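Local coordinates for inositol monophosphatase family protein (Staphylococcus aureus subsp. aureus MSSA476, PDB 4I3Y) that probably hydrolyses inositol monophosphates to free inositol and phosphate, using magnesium ions and subject to inhibition by lithium, at residues S195-V198 / Q202-A205. Sequence-based numbering, arbitrary orientation.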
ATOM      1  N   SER A 195       7.669   5.047  -5.827  1.00 11.81           N
ATOM      2  CA  SER A 195       8.251   6.336  -6.356  1.00 12.57           C
ATOM      3  C   SER A 195       7.200   7.375  -6.583  1.00 12.51           C
ATOM      4  O   SER A 195       7.364   8.546  -6.222  1.00 12.67           O
ATOM      5  CB  SER A 195       9.044   6.125  -7.628  1.00 12.64           C
ATOM      6  OG  SER A 195      10.123   5.265  -7.316  1.00 14.27           O
ATOM      7  N   MET A 196       6.068   6.940  -7.133  1.00 14.07           N
ATOM      8  CA  MET A 196       4.993   7.887  -7.411  1.00 14.45           C
ATOM      9  C   MET A 196       4.398   8.437  -6.113  1.00 13.88           C
ATOM     10  O   MET A 196       3.894   9.560  -6.090  1.00 13.33           O
ATOM     11  CB  MET A 196       3.864   7.252  -8.227  1.00 15.51           C
ATOM     12  CG  MET A 196       4.169   7.030  -9.698  1.00 18.92           C
ATOM     13  SD  MET A 196       4.777   8.525 -10.596  1.00 21.44           S
ATOM     14  CE  MET A 196       6.501   8.025 -10.719  1.00 19.16           C
ATOM     15  N   ARG A 197       4.414   7.651  -5.036  1.00 13.76           N
ATOM     16  CA  ARG A 197       3.964   8.234  -3.723  1.00 12.75           C
ATOM     17  C   ARG A 197       4.900   9.395  -3.320  1.00 12.18           C
ATOM     18  O   ARG A 197       4.463  10.375  -2.731  1.00 12.88           O
ATOM     19  CB  ARG A 197       3.920   7.175  -2.671  1.00 12.46           C
ATOM     20  CG  ARG A 197       2.981   6.036  -3.074  1.00 12.65           C
ATOM     21  CD  ARG A 197       1.935   5.873  -1.981  1.00 12.97           C
ATOM     22  NE  ARG A 197       1.001   4.820  -2.332  1.00 13.40           N
ATOM     23  CZ  ARG A 197       0.092   4.334  -1.489  1.00 14.33           C
ATOM     24  NH1 ARG A 197      -0.077   4.819  -0.258  1.00 15.47           N
ATOM     25  NH2 ARG A 197      -0.666   3.367  -1.889  1.00 16.04           N
ATOM     26  N   VAL A 198       6.178   9.324  -3.702  1.00 12.31           N
ATOM     27  CA  VAL A 198       7.112  10.450  -3.399  1.00 12.73           C
ATOM     28  C   VAL A 198       6.715  11.641  -4.283  1.00 12.73           C
ATOM     29  O   VAL A 198       6.571  12.778  -3.793  1.00 14.30           O
ATOM     30  CB  VAL A 198       8.595  10.035  -3.567  1.00 12.50           C
ATOM     31  CG1 VAL A 198       9.531  11.249  -3.373  1.00 12.17           C
ATOM     32  CG2 VAL A 198       8.974   8.924  -2.570  1.00 13.01           C
ATOM     33  N   GLN A 202       2.993  12.103  -0.886  1.00 12.68           N
ATOM     34  CA  GLN A 202       2.487  11.140   0.146  1.00 12.38           C
ATOM     35  C   GLN A 202       3.630  10.478   0.976  1.00 12.70           C
ATOM     36  O   GLN A 202       3.469  10.282   2.173  1.00 13.67           O
ATOM     37  CB  GLN A 202       1.657   9.999  -0.532  1.00 11.72           C
ATOM     38  CG  GLN A 202       0.526  10.557  -1.408  1.00 13.11           C
ATOM     39  CD  GLN A 202      -0.099   9.425  -2.201  1.00 13.16           C
ATOM     40  OE1 GLN A 202       0.580   8.818  -3.039  1.00 13.73           O
ATOM     41  NE2 GLN A 202      -1.369   9.118  -1.934  1.00 12.05           N
ATOM     42  N   PHE A 203       4.770  10.175   0.345  1.00 12.23           N
ATOM     43  CA  PHE A 203       5.996   9.722   1.032  1.00 11.92           C
ATOM     44  C   PHE A 203       7.061  10.820   0.876  1.00 12.82           C
ATOM     45  O   PHE A 203       7.070  11.519  -0.140  1.00 11.65           O
ATOM     46  CB  PHE A 203       6.533   8.440   0.333  1.00 11.29           C
ATOM     47  CG  PHE A 203       5.656   7.212   0.506  1.00 10.57           C
ATOM     48  CD1 PHE A 203       4.581   7.221   1.367  1.00  9.90           C
ATOM     49  CD2 PHE A 203       6.027   6.000  -0.105  1.00 10.25           C
ATOM     50  CE1 PHE A 203       3.786   6.052   1.536  1.00 10.54           C
ATOM     51  CE2 PHE A 203       5.280   4.848   0.060  1.00 10.13           C
ATOM     52  CZ  PHE A 203       4.133   4.876   0.874  1.00 10.15           C
ATOM     53  N   GLY A 204       7.939  10.951   1.886  1.00 12.48           N
ATOM     54  CA  GLY A 204       9.134  11.797   1.804  1.00 13.73           C
ATOM     55  C   GLY A 204      10.179  11.229   0.892  1.00 14.59           C
ATOM     56  O   GLY A 204      10.843  12.003   0.179  1.00 17.29           O
ATOM     57  N   ALA A 205      10.320   9.900   0.859  1.00 12.93           N
ATOM     58  CA  ALA A 205      11.409   9.295   0.100  1.00 12.37           C
ATOM     59  C   ALA A 205      11.151   7.813  -0.073  1.00 12.90           C
ATOM     60  O   ALA A 205      10.385   7.220   0.699  1.00 11.73           O
ATOM     61  CB  ALA A 205      12.787   9.569   0.773  1.00 12.10           C
TER
HETATM   62  O   HOH W   1       7.569  14.024  -1.522  1.00 12.26           O
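Arg-197 O, in the last turn of helix 191-200, accepts two backbone N-H groups from the chain that leaves it. Phe-203 N lies 3.1 Å from Arg-197 O with a nearly straight N-H...O angle of 169°, although it stands well above the carbonyl plane; Gln-202 N, at 2.9 Å from the same oxygen, makes a bent, weak bond (124°). One water extends this polar seam, donating to both Val-198 O and Phe-203 O, and Val-198 CA, 3.4 Å from Phe-203 O, also points its hydrogen almost straight at that oxygen.

Packing centres on Arg-197 and Phe-203, whose ring takes Arg-197 CB over one face, offset toward the rim: CB sits 3.7 Å from the centroid, a CH-pi contact. With chi2 at -124°, the arginine chain bends so that CD passes 3.7 Å from Phe-203 CZ, while the guanidinium plane is inclined to the ring. On its other flank Arg-197 CD meets Gln-202 OE1 at 3.4 Å, a contact without a hydrogen bond. Val-198 puts CG2, beside its backbone N, against Phe-203 CB (3.8 Å) and Ala-205 C (3.5 Å).

Arg-197 NH1 forms a salt bridge with Asp-108 of the second subunit, and Gln-202 NE2 hydrogen-bonds Glu-107 and Gln-105 of that subunit. Segment 202-205 is the exit from helix 191-200, the connection of a beta-alpha-beta crossover from strand 184-185 to strand 205-208, both parallel to strand 162-164 between them. Phe-203 also touches Ile-162 and Ser-164 of strand 162-164, and Ala-205 enters the five-stranded sheet between strands 162-164 and 246-249.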